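PDB 4GN3: OBody AM1L10 from Pyrobaculum aerophilum, which is an engineered OB-fold protein (OBody), probably designed to bind a chosen target through the surface that in natural OB domains contacts nucleic acid. Local coordinates for residues 8-13 / 23-28. Residues are numbered along the deposited sequence; the frame is centred on the assembly and turned at random.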
loop_
_atom_site.group_PDB
_atom_site.type_symbol
_atom_site.label_atom_id
_atom_site.label_comp_id
_atom_site.label_asym_id
_atom_site.label_seq_id
_atom_site.Cartn_x
_atom_site.Cartn_y
_atom_site.Cartn_z
ATOM N N LYS B 8 11.129 19.784 16.499
ATOM C CA LYS B 8 12.089 18.999 17.246
ATOM C C LYS B 8 11.612 17.549 17.319
ATOM O O LYS B 8 10.442 17.285 17.591
ATOM C CB LYS B 8 12.218 19.586 18.658
ATOM C CG LYS B 8 13.367 19.055 19.498
ATOM C CD LYS B 8 13.435 19.804 20.828
ATOM C CE LYS B 8 14.743 19.553 21.559
ATOM N NZ LYS B 8 14.852 18.157 22.070
ATOM N N LYS B 9 12.529 16.625 17.059
ATOM C CA LYS B 9 12.293 15.193 17.225
ATOM C C LYS B 9 11.746 14.882 18.622
ATOM O O LYS B 9 12.296 15.338 19.628
ATOM C CB LYS B 9 13.608 14.456 16.985
ATOM C CG LYS B 9 13.624 12.975 17.315
ATOM C CD LYS B 9 15.008 12.440 17.020
ATOM C CE LYS B 9 15.189 11.016 17.504
ATOM N NZ LYS B 9 16.468 10.479 16.963
ATOM N N THR B 10 10.654 14.124 18.685
ATOM C CA THR B 10 10.078 13.748 19.981
ATOM C C THR B 10 10.346 12.286 20.326
ATOM O O THR B 10 10.481 11.934 21.494
ATOM C CB THR B 10 8.556 14.022 20.053
ATOM O OG1 THR B 10 7.865 13.157 19.148
ATOM C CG2 THR B 10 8.238 15.479 19.712
ATOM N N HIS B 11 10.420 11.441 19.302
ATOM C CA HIS B 11 10.535 10.000 19.483
ATOM C C HIS B 11 11.538 9.408 18.541
ATOM O O HIS B 11 11.597 9.777 17.375
ATOM C CB HIS B 11 9.184 9.321 19.235
ATOM C CG HIS B 11 8.148 9.625 20.284
ATOM N ND1 HIS B 11 7.522 10.809 20.353
ATOM C CD2 HIS B 11 7.640 8.848 21.321
ATOM C CE1 HIS B 11 6.663 10.803 21.385
ATOM N NE2 HIS B 11 6.728 9.598 21.973
ATOM N N TRP B 12 12.323 8.467 19.047
ATOM C CA TRP B 12 13.141 7.605 18.205
ATOM C C TRP B 12 12.238 6.626 17.520
ATOM O O TRP B 12 11.190 6.291 18.059
ATOM C CB TRP B 12 14.164 6.878 19.057
ATOM C CG TRP B 12 15.252 7.798 19.536
ATOM C CD1 TRP B 12 15.205 8.690 20.610
ATOM C CD2 TRP B 12 16.591 7.961 18.962
ATOM N NE1 TRP B 12 16.392 9.366 20.732
ATOM C CE2 TRP B 12 17.263 8.980 19.775
ATOM C CE3 TRP B 12 17.276 7.385 17.897
ATOM C CZ2 TRP B 12 18.564 9.389 19.509
ATOM C CZ3 TRP B 12 18.586 7.805 17.643
ATOM C CH2 TRP B 12 19.213 8.781 18.432
ATOM N N THR B 13 12.617 6.155 16.333
ATOM C CA THR B 13 11.720 5.280 15.559
ATOM C C THR B 13 11.326 4.022 16.338
ATOM O O THR B 13 10.198 3.543 16.211
ATOM C CB THR B 13 12.284 4.883 14.172
ATOM O OG1 THR B 13 13.549 4.222 14.320
ATOM C CG2 THR B 13 12.434 6.102 13.285
ATOM N N THR B 23 -1.335 9.414 19.335
ATOM C CA THR B 23 -0.365 10.396 19.834
ATOM C C THR B 23 0.313 11.108 18.664
ATOM O O THR B 23 0.730 10.465 17.695
ATOM C CB THR B 23 0.739 9.720 20.690
ATOM O OG1 THR B 23 0.147 8.919 21.719
ATOM C CG2 THR B 23 1.662 10.749 21.339
ATOM N N GLU B 24 0.428 12.429 18.757
ATOM C CA GLU B 24 1.239 13.180 17.808
ATOM C C GLU B 24 2.717 13.035 18.154
ATOM O O GLU B 24 3.121 13.244 19.297
ATOM C CB GLU B 24 0.840 14.657 17.775
ATOM C CG GLU B 24 1.519 15.416 16.646
ATOM C CD GLU B 24 0.988 16.819 16.488
ATOM O OE1 GLU B 24 1.253 17.657 17.371
ATOM O OE2 GLU B 24 0.324 17.074 15.473
ATOM N N VAL B 25 3.516 12.663 17.158
ATOM C CA VAL B 25 4.949 12.458 17.344
ATOM C C VAL B 25 5.731 13.176 16.254
ATOM O O VAL B 25 5.189 13.488 15.188
ATOM C CB VAL B 25 5.336 10.954 17.310
ATOM C CG1 VAL B 25 4.633 10.191 18.430
ATOM C CG2 VAL B 25 5.027 10.334 15.946
ATOM N N VAL B 26 7.001 13.444 16.541
ATOM C CA VAL B 26 7.923 13.903 15.519
ATOM C C VAL B 26 9.075 12.910 15.446
ATOM O O VAL B 26 9.766 12.688 16.437
ATOM C CB VAL B 26 8.459 15.324 15.810
ATOM C CG1 VAL B 26 9.428 15.749 14.717
ATOM C CG2 VAL B 26 7.310 16.323 15.923
ATOM N N VAL B 27 9.260 12.295 14.282
ATOM C CA VAL B 27 10.407 11.407 14.058
ATOM C C VAL B 27 11.407 12.083 13.119
ATOM O O VAL B 27 11.034 12.940 12.318
ATOM C CB VAL B 27 9.993 10.015 13.515
ATOM C CG1 VAL B 27 9.171 9.255 14.554
ATOM C CG2 VAL B 27 9.220 10.144 12.207
ATOM N N ALA B 28 12.677 11.712 13.245
ATOM C CA ALA B 28 13.737 12.287 12.418
ATOM C C ALA B 28 14.773 11.233 12.098
ATOM O O ALA B 28 15.204 10.490 12.971
ATOM C CB ALA B 28 14.386 13.478 13.122
HETATM O O HOH W 1 17.426 10.863 14.444
HETATM O O HOH W 2 13.035 9.547 15.132
#
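Strand 24-36 of the OB fold, which pairs with strand 79-88, is crossed near its start by the irregular segment 8-13, and Thr10 and His11 meet Val26 and Val25 there. Residues 8-11 and 25-28 run 104° apart, CA to CA; Val25 and Val27 bond to strand 79-88, so 8-13 runs steeply across the other edge and bonds one residue, Val26, instead of pairing as a further strand. Both amides, Thr10 N (2.8 Å) and His11 N (3.2 Å), donate to Val26 O, approaching from opposite faces of its carbonyl plane. Val26 N returns a nearly straight bond (178°) to Thr10 OG1 at 2.8 Å. That hydroxyl sits between the backbone N and the carbonyl carbon (chi1 67°), and OG1 lies in the plane of the His11 ring, at its edge, 2.7 Å from His11 ND1, where either could be the donor. Val25 CG1 lies over one face of the His11 ring, offset toward its rim, 3.8 Å from the centroid of that ring, a CH-pi contact. Replacing His11 by alanine is likely to remove the ring from over Val25 CG1 and leave Thr10 OG1 without its ND1 partner. Farther along, water 1 links Lys9 NZ to Ala28 O, and water 2 joins His11 O to Ala28 N. The backbone N and O of buried Val26 are thus both satisfied by the crossing segment, with bridging waters serving Ala28.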